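Local coordinates for protein Cel44C (Paenibacillus polymyxa, PDB 2YKK) that probably hydrolyses internal beta-1,4-glucosidic bonds of xyloglucan and cellulose, this chain being the glycoside hydrolase family 44 part of a longer multidomain enzyme, at residues A[43-48]-A[90-95]; A[108-113]-A[180-185]; A[355-360]-A[387-392]; A[405-410]-A[508-513]. The protein carries 2 engineered substitutions. All blocks are in the same frame, centred on the assembly; numbering follows the deposited sequence.

Interactions 1, 2 and 3 belong to the eight-stranded parallel barrel, whereas interaction 4 joins the barrel's last helix to the mixed, largely antiparallel sheet of the second domain. All four are buried, but the centre of interaction 3 lies about 2 Å from that of the chain and the centre of interaction 4, the farthest, about 19 Å. Interactions 2 and 3 are strand pairings dominated by backbone hydrogen bonds; interaction 1 packs a helix on a strand round one aromatic ring, and interaction 4 rests on one histidine bond and a leucine. Leu45 O probably accepts from Thr109 OG1 between interactions 1 and 2. The Arg44–Glu358 salt bridge links interactions 1 and 3.

Interaction 1 of 4, residues A[43-48]-A[90-95]; sequences RRLGGN and AVTTSF
Phe95 pushes its ring between Arg43 and Leu45, fastening helix 90-102 to the outside of strand 42-45 in the TIM barrel. The helix connects that strand to the next one, 105-110, and here the short strand and helix axes run antiparallel, 10.1 Å apart. Over one face of the ring sits Leu45, its CB 3.7 Å from the centroid and almost on the ring normal, a CH-pi contact. The opposite face is taken by the guanidinium of Arg43, whose plane is turned 25° from the ring and whose NH1 comes 3.5 Å from Phe95 CE1, displaced toward the rim. Arg43 NH1 also donates to the backbone oxygen of the residue it covers, Phe95 O, at 2.9 Å, from a position tilted 27° off the carbonyl plane. With CG anti to the backbone N (chi1 167°), the ring reaches from the helix to the strand backbone, so that Phe95 CZ lies 3.5 Å from Leu45 N. Loss of the ring to an alanine would probably open a gap between Leu45 and Arg43 and take from the guanidinium the flat surface it lies against. One turn earlier in the helix, Leu45 CD2 meets Thr92 OG1 at 3.7 Å and Val91 CG1 at 4.1 Å. In the second shell a salt bridge from Arg43 NE to Asp33 and a hydrogen bond from NH1 to Ser99 position the guanidinium, while Thr92 OG1 is hydrogen-bonded to Tyr53 OH.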
loop_
_atom_site.group_PDB
_atom_site.type_symbol
_atom_site.label_atom_id
_atom_site.label_comp_id
_atom_site.label_asym_id
_atom_site.label_seq_id
_atom_site.Cartn_x
_atom_site.Cartn_y
_atom_site.Cartn_z
ATOM N N ARG A 43 1.464 -8.884 0.476
ATOM C CA ARG A 43 1.144 -8.730 1.898
ATOM C C ARG A 43 2.282 -8.031 2.586
ATOM O O ARG A 43 3.441 -8.252 2.238
ATOM C CB ARG A 43 0.908 -10.104 2.542
ATOM C CG ARG A 43 -0.365 -10.814 1.920
ATOM C CD ARG A 43 -0.499 -12.267 2.395
ATOM N NE ARG A 43 -0.910 -12.375 3.818
ATOM C CZ ARG A 43 -0.145 -12.883 4.785
ATOM N NH1 ARG A 43 1.091 -13.277 4.536
ATOM N NH2 ARG A 43 -0.636 -12.995 6.023
ATOM N N ARG A 44 1.946 -7.172 3.544
ATOM C CA ARG A 44 2.946 -6.420 4.310
ATOM C C ARG A 44 2.849 -6.713 5.802
ATOM O O ARG A 44 1.718 -6.804 6.371
ATOM C CB ARG A 44 2.759 -4.923 4.062
ATOM C CG ARG A 44 3.582 -4.010 4.982
ATOM C CD ARG A 44 3.446 -2.578 4.440
ATOM N NE ARG A 44 4.237 -1.582 5.219
ATOM C CZ ARG A 44 3.759 -0.808 6.186
ATOM N NH1 ARG A 44 2.507 -0.989 6.653
ATOM N NH2 ARG A 44 4.579 0.125 6.776
ATOM N N LEU A 45 4.016 -6.899 6.429
ATOM C CA LEU A 45 4.118 -6.957 7.901
ATOM C C LEU A 45 4.796 -5.651 8.323
ATOM O O LEU A 45 6.028 -5.535 8.238
ATOM C CB LEU A 45 4.922 -8.211 8.349
ATOM C CG LEU A 45 5.011 -8.451 9.859
ATOM C CD1 LEU A 45 3.652 -8.723 10.453
ATOM C CD2 LEU A 45 6.021 -9.583 10.120
ATOM N N GLY A 46 3.995 -4.665 8.764
ATOM C CA GLY A 46 4.482 -3.300 8.906
ATOM C C GLY A 46 3.591 -2.520 9.845
ATOM O O GLY A 46 2.791 -3.121 10.594
ATOM N N GLY A 47 3.751 -1.210 9.864
ATOM C CA GLY A 47 2.946 -0.354 10.732
ATOM C C GLY A 47 3.634 -0.168 12.090
ATOM O O GLY A 47 4.744 -0.659 12.338
ATOM N N ASN A 48 2.939 0.539 12.981
ATOM C CA ASN A 48 3.587 1.014 14.221
ATOM C C ASN A 48 4.195 -0.107 15.109
ATOM O O ASN A 48 5.266 0.070 15.698
ATOM C CB ASN A 48 2.553 1.840 15.022
ATOM C CG ASN A 48 2.174 3.128 14.310
ATOM O OD1 ASN A 48 2.938 3.629 13.475
ATOM N ND2 ASN A 48 1.027 3.738 14.694
ATOM N N ALA A 90 9.241 -16.385 14.872
ATOM C CA ALA A 90 7.920 -17.013 14.581
ATOM C C ALA A 90 6.846 -16.053 14.011
ATOM O O ALA A 90 6.084 -16.428 13.088
ATOM C CB ALA A 90 7.373 -17.766 15.846
ATOM N N VAL A 91 6.786 -14.803 14.500
ATOM C CA VAL A 91 5.818 -13.828 13.920
ATOM C C VAL A 91 6.074 -13.644 12.417
ATOM O O VAL A 91 5.118 -13.637 11.593
ATOM C CB VAL A 91 5.873 -12.453 14.658
ATOM C CG1 VAL A 91 5.270 -11.300 13.807
ATOM C CG2 VAL A 91 5.164 -12.549 16.031
ATOM N N THR A 92 7.349 -13.563 12.052
ATOM C CA THR A 92 7.690 -13.287 10.651
ATOM C C THR A 92 7.586 -14.554 9.790
ATOM O O THR A 92 7.130 -14.495 8.643
ATOM C CB THR A 92 9.084 -12.663 10.553
ATOM O OG1 THR A 92 9.045 -11.381 11.201
ATOM C CG2 THR A 92 9.452 -12.383 9.075
ATOM N N THR A 93 8.020 -15.688 10.334
ATOM C CA THR A 93 7.962 -16.922 9.562
ATOM C C THR A 93 6.512 -17.413 9.429
ATOM O O THR A 93 6.132 -17.888 8.357
ATOM C CB THR A 93 8.871 -18.051 10.140
ATOM O OG1 THR A 93 8.410 -18.379 11.447
ATOM C CG2 THR A 93 10.356 -17.652 10.150
ATOM N N SER A 94 5.672 -17.200 10.441
ATOM C CA SER A 94 4.256 -17.531 10.285
ATOM C C SER A 94 3.628 -16.639 9.191
ATOM O O SER A 94 2.887 -17.129 8.310
ATOM C CB SER A 94 3.516 -17.405 11.611
ATOM O OG SER A 94 2.130 -17.777 11.425
ATOM N N PHE A 95 4.018 -15.359 9.198
ATOM C CA PHE A 95 3.518 -14.379 8.210
ATOM C C PHE A 95 3.956 -14.812 6.818
ATOM O O PHE A 95 3.154 -14.853 5.864
ATOM C CB PHE A 95 4.088 -12.980 8.523
ATOM C CG PHE A 95 3.890 -11.989 7.402
ATOM C CD1 PHE A 95 2.655 -11.397 7.195
ATOM C CD2 PHE A 95 4.947 -11.662 6.552
ATOM C CE1 PHE A 95 2.450 -10.476 6.140
ATOM C CE2 PHE A 95 4.766 -10.726 5.495
ATOM C CZ PHE A 95 3.502 -10.144 5.300
#

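Interaction 2 of 4, residues A[108-113]-A[180-185]; sequences VTLPMA and KGYALD
Val108 and Tyr182, Thr109 and Ala183, and Leu110 and Leu184 pair in parallel register, and the tight part of the contact is this backbone seam. Val108 N donates to Gly181 O, Ala183 N to Val108 O, and Leu110 N to Ala183 O, each at 2.9 Å. On the face carrying Val108, Leu110 and Tyr182, the packing is close as well: Leu110 CD1 lies 3.7 Å from Tyr182 CB, and both side chains press against helix 159-170. Past the strand ends, a chi1 of -155° sets CG of Asp185 roughly opposite its own nitrogen and carries OD2 to two amides. It receives Met112 N at 2.7 Å in a nearly straight bond (173°) on its anti lone pair, with a weaker one from Ala113 N, while OD1 serves Thr51 and Trp191; the carboxylate is thus gripped through both oxygens. The side of Thr109 OG1 and Ala183 CB, though buried like the rest, is less closely fitted. These two atoms stand 3.9 Å apart, and one water donates to both Thr109 OG1 and Asp185 O, the hydroxyl itself being bonded to Leu45 O. Adjacent parallel strands, helix-covered outside and facing the interior inside, are typical of a TIM barrel.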
loop_
_atom_site.group_PDB
_atom_site.type_symbol
_atom_site.label_atom_id
_atom_site.label_comp_id
_atom_site.label_asym_id
_atom_site.label_seq_id
_atom_site.Cartn_x
_atom_site.Cartn_y
_atom_site.Cartn_z
ATOM N N VAL A 108 8.592 -7.193 4.714
ATOM C CA VAL A 108 8.795 -7.339 6.173
ATOM C C VAL A 108 9.551 -6.109 6.667
ATOM O O VAL A 108 10.591 -5.739 6.117
ATOM C CB VAL A 108 9.645 -8.583 6.408
ATOM C CG1 VAL A 108 10.155 -8.639 7.897
ATOM C CG2 VAL A 108 8.781 -9.823 6.011
ATOM N N THR A 109 9.073 -5.503 7.731
ATOM C CA THR A 109 9.696 -4.294 8.253
ATOM C C THR A 109 10.851 -4.677 9.195
ATOM O O THR A 109 10.717 -5.637 9.970
ATOM C CB THR A 109 8.640 -3.532 9.031
ATOM O OG1 THR A 109 7.621 -3.092 8.101
ATOM C CG2 THR A 109 9.239 -2.285 9.692
ATOM N N LEU A 110 11.936 -3.913 9.136
ATOM C CA LEU A 110 13.124 -4.106 9.961
ATOM C C LEU A 110 13.212 -2.847 10.858
ATOM O O LEU A 110 12.697 -1.785 10.490
ATOM C CB LEU A 110 14.368 -4.203 9.082
ATOM C CG LEU A 110 14.333 -5.380 8.095
ATOM C CD1 LEU A 110 15.622 -5.335 7.266
ATOM C CD2 LEU A 110 14.221 -6.708 8.856
ATOM N N PRO A 111 13.851 -2.960 12.034
ATOM C CA PRO A 111 13.823 -1.841 12.988
ATOM C C PRO A 111 14.988 -0.845 12.735
ATOM O O PRO A 111 16.124 -1.281 12.453
ATOM C CB PRO A 111 14.022 -2.555 14.357
ATOM C CG PRO A 111 14.884 -3.776 14.000
ATOM C CD PRO A 111 14.416 -4.208 12.608
ATOM N N MET A 112 14.718 0.458 12.852
ATOM C CA MET A 112 15.754 1.490 12.751
ATOM C C MET A 112 15.711 2.509 13.870
ATOM O O MET A 112 16.655 3.286 14.011
ATOM C CB MET A 112 15.588 2.310 11.437
ATOM C CG MET A 112 16.442 1.859 10.386
ATOM S SD MET A 112 16.568 2.923 8.924
ATOM C CE MET A 112 15.225 4.047 9.055
ATOM N N ALA A 113 14.682 2.535 14.690
ATOM C CA ALA A 113 14.533 3.683 15.644
ATOM C C ALA A 113 15.508 3.530 16.804
ATOM O O ALA A 113 15.837 4.519 17.474
ATOM C CB ALA A 113 13.119 3.770 16.175
ATOM N N LYS A 180 10.922 -11.198 -0.211
ATOM C CA LYS A 180 11.422 -10.349 -1.285
ATOM C C LYS A 180 11.683 -8.918 -0.896
ATOM O O LYS A 180 12.497 -8.267 -1.562
ATOM C CB LYS A 180 10.440 -10.381 -2.484
ATOM C CG LYS A 180 10.611 -11.702 -3.291
ATOM C CD LYS A 180 9.457 -11.916 -4.233
ATOM C CE LYS A 180 9.819 -12.905 -5.387
ATOM N NZ LYS A 180 10.659 -14.074 -5.007
ATOM N N GLY A 181 10.968 -8.399 0.105
ATOM C CA GLY A 181 11.067 -6.975 0.424
ATOM C C GLY A 181 11.322 -6.734 1.920
ATOM O O GLY A 181 10.747 -7.428 2.755
ATOM N N TYR A 182 12.162 -5.745 2.214
ATOM C CA TYR A 182 12.370 -5.290 3.597
ATOM C C TYR A 182 12.137 -3.786 3.661
ATOM O O TYR A 182 12.691 -3.053 2.832
ATOM C CB TYR A 182 13.814 -5.591 4.063
ATOM C CG TYR A 182 14.074 -7.100 4.158
ATOM C CD1 TYR A 182 13.530 -7.866 5.199
ATOM C CD2 TYR A 182 14.782 -7.761 3.164
ATOM C CE1 TYR A 182 13.728 -9.253 5.255
ATOM C CE2 TYR A 182 15.025 -9.146 3.249
ATOM C CZ TYR A 182 14.483 -9.869 4.276
ATOM O OH TYR A 182 14.702 -11.202 4.293
ATOM N N ALA A 183 11.437 -3.310 4.699
ATOM C CA ALA A 183 11.194 -1.888 4.847
ATOM C C ALA A 183 12.059 -1.327 5.978
ATOM O O ALA A 183 12.307 -2.015 6.987
ATOM C CB ALA A 183 9.672 -1.653 5.158
ATOM N N LEU A 184 12.547 -0.101 5.781
ATOM C CA LEU A 184 13.413 0.581 6.735
ATOM C C LEU A 184 12.523 1.230 7.802
ATOM O O LEU A 184 12.171 2.427 7.721
ATOM C CB LEU A 184 14.284 1.640 5.992
ATOM C CG LEU A 184 15.171 1.045 4.896
ATOM C CD1 LEU A 184 15.921 2.179 4.145
ATOM C CD2 LEU A 184 16.158 0.051 5.469
ATOM N N ASP A 185 12.093 0.371 8.729
ATOM C CA ASP A 185 11.203 0.809 9.847
ATOM C C ASP A 185 9.872 1.328 9.281
ATOM O O ASP A 185 9.380 0.827 8.245
ATOM C CB ASP A 185 11.975 1.808 10.775
ATOM C CG ASP A 185 11.428 1.848 12.227
ATOM O OD1 ASP A 185 10.317 2.393 12.446
ATOM O OD2 ASP A 185 12.135 1.349 13.131
HETATM O O HOH W 1 7.376 -0.536 7.272
#

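Interaction 3 of 4, residues A[355-360]-A[387-392]; sequences AMTEYS and MANYWK
Glu358 has CG anti to its carbonyl carbon (chi1 -70°), and Trp391 has CG anti to its own nitrogen (chi1 -177°); these settings lay the two side chains alongside each other, pointing the same way. The carboxylate and indole planes are 35° apart, and Glu358 CD comes 3.8 Å from Trp391 CE3. Glu358 OE2 forms a salt bridge with Arg44 and OE1 a hydrogen bond with Tyr286, so two partners fix the carboxylate against the indole. Shortened to an alanine, this position would probably leave the Arg44 guanidinium without this charge partner and Trp391 CE3 without its neighbour. Earlier along both strands, the backbones bond in parallel: Met356 N to Met387 O and Asn389 N to Met356 O, both 2.9 Å. The chain turns a corner at Glu358, yet Trp391 N still donates to Tyr359 O at 3.0 Å. Tyr359 brings CE1 to 3.9 Å from Ala388 CB, and a water bridges Ser360 OG and Tyr390 OH. Strand 353-359, helix 367-382 and strand 387-390 form a beta-alpha-beta crossover, the last of the barrel. Glu358 lies at the C-terminal strand ends, beside a bound buffer molecule, where TIM-barrel enzymes keep their active sites.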
loop_
_atom_site.group_PDB
_atom_site.type_symbol
_atom_site.label_atom_id
_atom_site.label_comp_id
_atom_site.label_asym_id
_atom_site.label_seq_id
_atom_site.Cartn_x
_atom_site.Cartn_y
_atom_site.Cartn_z
ATOM N N ALA A 355 5.788 2.847 -3.986
ATOM C CA ALA A 355 4.823 1.981 -3.320
ATOM C C ALA A 355 4.033 2.834 -2.347
ATOM O O ALA A 355 4.600 3.728 -1.711
ATOM C CB ALA A 355 5.519 0.831 -2.551
ATOM N N MET A 356 2.745 2.519 -2.220
ATOM C CA MET A 356 1.884 3.146 -1.224
ATOM C C MET A 356 1.500 2.084 -0.181
ATOM O O MET A 356 0.522 1.359 -0.383
ATOM C CB MET A 356 0.618 3.656 -1.944
ATOM C CG MET A 356 -0.330 4.417 -1.005
ATOM S SD MET A 356 -1.775 5.106 -1.902
ATOM C CE MET A 356 -0.973 6.383 -2.814
ATOM N N THR A 357 2.304 1.929 0.875
ATOM C CA THR A 357 2.236 0.716 1.704
ATOM C C THR A 357 1.226 0.789 2.827
ATOM O O THR A 357 1.046 -0.199 3.545
ATOM C CB THR A 357 3.625 0.337 2.278
ATOM O OG1 THR A 357 4.154 1.445 3.006
ATOM C CG2 THR A 357 4.585 -0.023 1.097
ATOM N N GLU A 358 0.590 1.945 2.997
ATOM C CA GLU A 358 -0.677 2.013 3.752
ATOM C C GLU A 358 -1.515 3.056 3.097
ATOM O O GLU A 358 -0.980 4.101 2.747
ATOM C CB GLU A 358 -0.485 2.500 5.188
ATOM C CG GLU A 358 0.248 1.438 6.052
ATOM C CD GLU A 358 0.547 1.918 7.492
ATOM O OE1 GLU A 358 -0.120 2.856 7.969
ATOM O OE2 GLU A 358 1.443 1.331 8.160
ATOM N N TYR A 359 -2.812 2.787 3.013
ATOM C CA TYR A 359 -3.816 3.788 2.617
ATOM C C TYR A 359 -5.207 3.271 2.973
ATOM O O TYR A 359 -5.413 2.056 3.156
ATOM C CB TYR A 359 -3.750 4.114 1.110
ATOM C CG TYR A 359 -4.208 3.008 0.195
ATOM C CD1 TYR A 359 -3.353 1.938 -0.123
ATOM C CD2 TYR A 359 -5.471 3.063 -0.420
ATOM C CE1 TYR A 359 -3.793 0.923 -0.972
ATOM C CE2 TYR A 359 -5.874 2.066 -1.302
ATOM C CZ TYR A 359 -5.057 0.995 -1.541
ATOM O OH TYR A 359 -5.431 0.006 -2.447
ATOM N N SER A 360 -6.160 4.194 3.051
ATOM C CA SER A 360 -7.564 3.803 3.214
ATOM C C SER A 360 -8.371 5.027 2.858
ATOM O O SER A 360 -7.950 6.151 3.202
ATOM C CB SER A 360 -7.860 3.497 4.687
ATOM O OG SER A 360 -9.284 3.352 4.853
ATOM N N MET A 387 3.512 -1.215 -5.860
ATOM C CA MET A 387 2.888 -1.995 -4.792
ATOM C C MET A 387 2.006 -1.067 -3.982
ATOM O O MET A 387 2.330 0.129 -3.810
ATOM C CB MET A 387 3.986 -2.619 -3.905
ATOM C CG MET A 387 3.487 -3.532 -2.772
ATOM S SD MET A 387 4.953 -4.265 -1.946
ATOM C CE MET A 387 5.505 -5.397 -3.178
ATOM N N ALA A 388 0.901 -1.598 -3.469
ATOM C CA ALA A 388 0.040 -0.752 -2.643
ATOM C C ALA A 388 -0.653 -1.668 -1.668
ATOM O O ALA A 388 -1.117 -2.759 -2.046
ATOM C CB ALA A 388 -1.029 -0.009 -3.517
ATOM N N ASN A 389 -0.757 -1.211 -0.420
ATOM C CA ASN A 389 -1.334 -2.072 0.626
ATOM C C ASN A 389 -2.364 -1.333 1.467
ATOM O O ASN A 389 -2.022 -0.385 2.194
ATOM C CB ASN A 389 -0.202 -2.596 1.572
ATOM C CG ASN A 389 0.923 -3.338 0.822
ATOM O OD1 ASN A 389 0.960 -4.614 0.787
ATOM N ND2 ASN A 389 1.817 -2.598 0.232
ATOM N N TYR A 390 -3.614 -1.790 1.390
ATOM C CA TYR A 390 -4.666 -1.247 2.223
ATOM C C TYR A 390 -4.344 -1.447 3.719
ATOM O O TYR A 390 -3.707 -2.457 4.112
ATOM C CB TYR A 390 -5.936 -1.974 1.843
ATOM C CG TYR A 390 -7.114 -1.651 2.724
ATOM C CD1 TYR A 390 -7.722 -0.406 2.639
ATOM C CD2 TYR A 390 -7.626 -2.609 3.608
ATOM C CE1 TYR A 390 -8.872 -0.096 3.440
ATOM C CE2 TYR A 390 -8.784 -2.300 4.418
ATOM C CZ TYR A 390 -9.353 -1.044 4.306
ATOM O OH TYR A 390 -10.438 -0.731 5.079
ATOM N N TRP A 391 -4.749 -0.476 4.535
ATOM C CA TRP A 391 -4.662 -0.645 6.022
ATOM C C TRP A 391 -6.078 -0.512 6.608
ATOM O O TRP A 391 -6.757 0.486 6.378
ATOM C CB TRP A 391 -3.717 0.411 6.696
ATOM C CG TRP A 391 -3.622 0.128 8.214
ATOM C CD1 TRP A 391 -4.548 0.483 9.168
ATOM C CD2 TRP A 391 -2.587 -0.593 8.906
ATOM N NE1 TRP A 391 -4.163 -0.010 10.424
ATOM C CE2 TRP A 391 -2.968 -0.673 10.282
ATOM C CE3 TRP A 391 -1.392 -1.210 8.506
ATOM C CZ2 TRP A 391 -2.186 -1.354 11.244
ATOM C CZ3 TRP A 391 -0.591 -1.874 9.487
ATOM C CH2 TRP A 391 -1.002 -1.926 10.829
ATOM N N LYS A 392 -6.499 -1.487 7.392
ATOM C CA LYS A 392 -7.830 -1.454 8.005
ATOM C C LYS A 392 -7.891 -0.412 9.139
ATOM O O LYS A 392 -7.339 -0.657 10.210
ATOM C CB LYS A 392 -8.185 -2.827 8.608
ATOM C CG LYS A 392 -8.352 -3.967 7.649
ATOM C CD LYS A 392 -8.627 -5.279 8.475
ATOM C CE LYS A 392 -10.082 -5.284 8.977
ATOM N NZ LYS A 392 -10.294 -6.580 9.777
HETATM O O HOH W 2 -3.997 -2.230 -2.582
HETATM O O HOH W 3 -9.994 1.494 6.600
#

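Interaction 4 of 4, residues A[405-410]-A[508-513]; sequences YKLYRN and LTAYHI. With SO4 (sulfate ion), chain E.
The imidazole of His512 meets Leu407 edge-on: Leu407 O lies near the ring plane and accepts a hydrogen bond from ND1 at 2.7 Å, almost straight at 170°. Other rings crowd the same imidazole, Tyr411 meeting it at about 45° between planes and His448 at about 75°. The bond joins two domains. Leu407 belongs to helix 399-409, which follows the last strand of the TIM barrel, and His512 to strand 509-516 of the mixed, mostly antiparallel sheet built largely from the C-terminal part of the chain. Leu407 stands in the final turn of its helix, where the helix's own amides run out, and His512 ND1 is the partner its carbonyl takes here. The first torsion of His512, close to fully extended, turns the imidazole away from its own nitrogen and out to the helix, and the bond fixes its rotation. Leu407 supplies the apolar half of the contact: CD1 lies 3.8 Å from His512 CB, while CD2 lies 3.8 Å from Ala510 CB. Ile371, from helix 367-382, and Phe480, from the adjoining strand, also touch Ala510. Away from this interface, Arg409 meets a sulfate, probably from the crystallisation liquor, at the edge of its guanidinium, the sulfur near its plane: Arg409 NH1 donates to sulfate O2 and NH2 to O4, both at 2.8 Å.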
loop_
_atom_site.group_PDB
_atom_site.type_symbol
_atom_site.label_atom_id
_atom_site.label_comp_id
_atom_site.label_asym_id
_atom_site.label_seq_id
_atom_site.Cartn_x
_atom_site.Cartn_y
_atom_site.Cartn_z
ATOM N N TYR A 405 -11.798 -5.248 -3.927
ATOM C CA TYR A 405 -10.753 -6.175 -4.293
ATOM C C TYR A 405 -11.335 -7.347 -5.087
ATOM O O TYR A 405 -10.779 -7.742 -6.113
ATOM C CB TYR A 405 -9.996 -6.692 -3.059
ATOM C CG TYR A 405 -8.975 -5.675 -2.569
ATOM C CD1 TYR A 405 -7.762 -5.499 -3.242
ATOM C CD2 TYR A 405 -9.234 -4.905 -1.416
ATOM C CE1 TYR A 405 -6.825 -4.554 -2.807
ATOM C CE2 TYR A 405 -8.308 -3.971 -0.966
ATOM C CZ TYR A 405 -7.122 -3.801 -1.659
ATOM O OH TYR A 405 -6.212 -2.867 -1.205
ATOM N N LYS A 406 -12.436 -7.912 -4.589
ATOM C CA LYS A 406 -13.022 -9.056 -5.310
ATOM C C LYS A 406 -13.475 -8.696 -6.692
ATOM O O LYS A 406 -13.420 -9.533 -7.590
ATOM C CB LYS A 406 -14.167 -9.680 -4.500
ATOM C CG LYS A 406 -13.609 -10.424 -3.264
ATOM C CD LYS A 406 -14.706 -10.601 -2.240
ATOM C CE LYS A 406 -15.810 -11.502 -2.757
ATOM N NZ LYS A 406 -16.906 -11.615 -1.673
ATOM N N LEU A 407 -13.965 -7.469 -6.875
ATOM C CA LEU A 407 -14.404 -7.113 -8.209
ATOM C C LEU A 407 -13.224 -7.191 -9.210
ATOM O O LEU A 407 -13.410 -7.561 -10.385
ATOM C CB LEU A 407 -15.103 -5.725 -8.191
ATOM C CG LEU A 407 -15.827 -5.408 -9.496
ATOM C CD1 LEU A 407 -17.049 -6.313 -9.605
ATOM C CD2 LEU A 407 -16.224 -3.929 -9.526
ATOM N N TYR A 408 -12.032 -6.806 -8.755
ATOM C CA TYR A 408 -10.827 -6.912 -9.609
ATOM C C TYR A 408 -10.163 -8.286 -9.623
ATOM O O TYR A 408 -9.550 -8.661 -10.615
ATOM C CB TYR A 408 -9.743 -5.898 -9.155
ATOM C CG TYR A 408 -9.985 -4.488 -9.659
ATOM C CD1 TYR A 408 -10.884 -3.634 -9.017
ATOM C CD2 TYR A 408 -9.327 -4.018 -10.799
ATOM C CE1 TYR A 408 -11.115 -2.329 -9.481
ATOM C CE2 TYR A 408 -9.550 -2.717 -11.281
ATOM C CZ TYR A 408 -10.445 -1.876 -10.598
ATOM O OH TYR A 408 -10.638 -0.593 -11.087
ATOM N N ARG A 409 -10.244 -9.042 -8.525
ATOM C CA ARG A 409 -9.385 -10.197 -8.395
ATOM C C ARG A 409 -10.100 -11.525 -8.145
ATOM O O ARG A 409 -9.444 -12.569 -8.129
ATOM C CB ARG A 409 -8.398 -9.937 -7.234
ATOM C CG ARG A 409 -7.464 -8.779 -7.521
ATOM C CD ARG A 409 -6.346 -9.142 -8.520
ATOM N NE ARG A 409 -5.439 -10.148 -7.903
ATOM C CZ ARG A 409 -4.378 -10.676 -8.492
ATOM N NH1 ARG A 409 -4.054 -10.325 -9.740
ATOM N NH2 ARG A 409 -3.656 -11.619 -7.846
ATOM N N ASN A 410 -11.416 -11.498 -7.921
ATOM C CA ASN A 410 -12.164 -12.755 -7.751
ATOM C C ASN A 410 -13.611 -12.456 -8.014
ATOM O O ASN A 410 -14.457 -12.545 -7.106
ATOM C CB ASN A 410 -11.975 -13.302 -6.327
ATOM C CG ASN A 410 -12.706 -14.608 -6.109
ATOM O OD1 ASN A 410 -13.134 -15.265 -7.081
ATOM N ND2 ASN A 410 -12.869 -15.000 -4.827
ATOM N N LEU A 508 -24.559 4.467 -7.552
ATOM C CA LEU A 508 -23.761 3.789 -6.509
ATOM C C LEU A 508 -23.571 2.311 -6.845
ATOM O O LEU A 508 -23.810 1.426 -6.013
ATOM C CB LEU A 508 -24.433 3.969 -5.125
ATOM C CG LEU A 508 -24.586 5.413 -4.707
ATOM C CD1 LEU A 508 -25.319 5.546 -3.353
ATOM C CD2 LEU A 508 -23.244 6.158 -4.666
ATOM N N THR A 509 -23.128 2.026 -8.066
ATOM C CA THR A 509 -22.908 0.652 -8.517
ATOM C C THR A 509 -21.555 0.532 -9.227
ATOM O O THR A 509 -21.161 1.468 -9.938
ATOM C CB THR A 509 -24.004 0.259 -9.535
ATOM O OG1 THR A 509 -25.300 0.364 -8.901
ATOM C CG2 THR A 509 -23.828 -1.158 -10.032
ATOM N N ALA A 510 -20.850 -0.591 -9.051
ATOM C CA ALA A 510 -19.606 -0.828 -9.774
ATOM C C ALA A 510 -19.791 -2.143 -10.484
ATOM O O ALA A 510 -20.281 -3.101 -9.873
ATOM C CB ALA A 510 -18.410 -0.935 -8.763
ATOM N N TYR A 511 -19.420 -2.218 -11.773
ATOM C CA TYR A 511 -19.491 -3.441 -12.566
ATOM C C TYR A 511 -18.127 -3.800 -13.135
ATOM O O TYR A 511 -17.367 -2.894 -13.526
ATOM C CB TYR A 511 -20.391 -3.266 -13.815
ATOM C CG TYR A 511 -21.890 -3.155 -13.515
ATOM C CD1 TYR A 511 -22.538 -4.127 -12.720
ATOM C CD2 TYR A 511 -22.666 -2.152 -14.130
ATOM C CE1 TYR A 511 -23.951 -4.067 -12.499
ATOM C CE2 TYR A 511 -24.052 -2.022 -13.875
ATOM C CZ TYR A 511 -24.684 -3.006 -13.090
ATOM O OH TYR A 511 -26.037 -2.933 -12.867
ATOM N N HIS A 512 -17.874 -5.094 -13.262
ATOM C CA HIS A 512 -16.772 -5.617 -14.050
ATOM C C HIS A 512 -17.419 -6.322 -15.235
ATOM O O HIS A 512 -18.183 -7.268 -15.044
ATOM C CB HIS A 512 -15.959 -6.617 -13.211
ATOM C CG HIS A 512 -14.677 -7.089 -13.839
ATOM N ND1 HIS A 512 -13.579 -7.417 -13.068
ATOM C CD2 HIS A 512 -14.318 -7.320 -15.132
ATOM C CE1 HIS A 512 -12.587 -7.817 -13.863
ATOM N NE2 HIS A 512 -13.017 -7.781 -15.118
ATOM N N ILE A 513 -17.128 -5.827 -16.437
ATOM C CA ILE A 513 -17.684 -6.358 -17.694
ATOM C C ILE A 513 -16.576 -7.121 -18.418
ATOM O O ILE A 513 -15.482 -6.587 -18.557
ATOM C CB ILE A 513 -18.173 -5.197 -18.607
ATOM C CG1 ILE A 513 -19.217 -4.350 -17.849
ATOM C CG2 ILE A 513 -18.672 -5.746 -19.994
ATOM C CD1 ILE A 513 -19.698 -3.083 -18.602
HETATM S S SO4 E . -1.056 -12.450 -10.480
HETATM O O1 SO4 E . 0.370 -12.171 -10.648
HETATM O O2 SO4 E . -1.923 -11.523 -11.128
HETATM O O3 SO4 E . -1.258 -13.733 -11.090
HETATM O O4 SO4 E . -1.280 -12.540 -9.040
#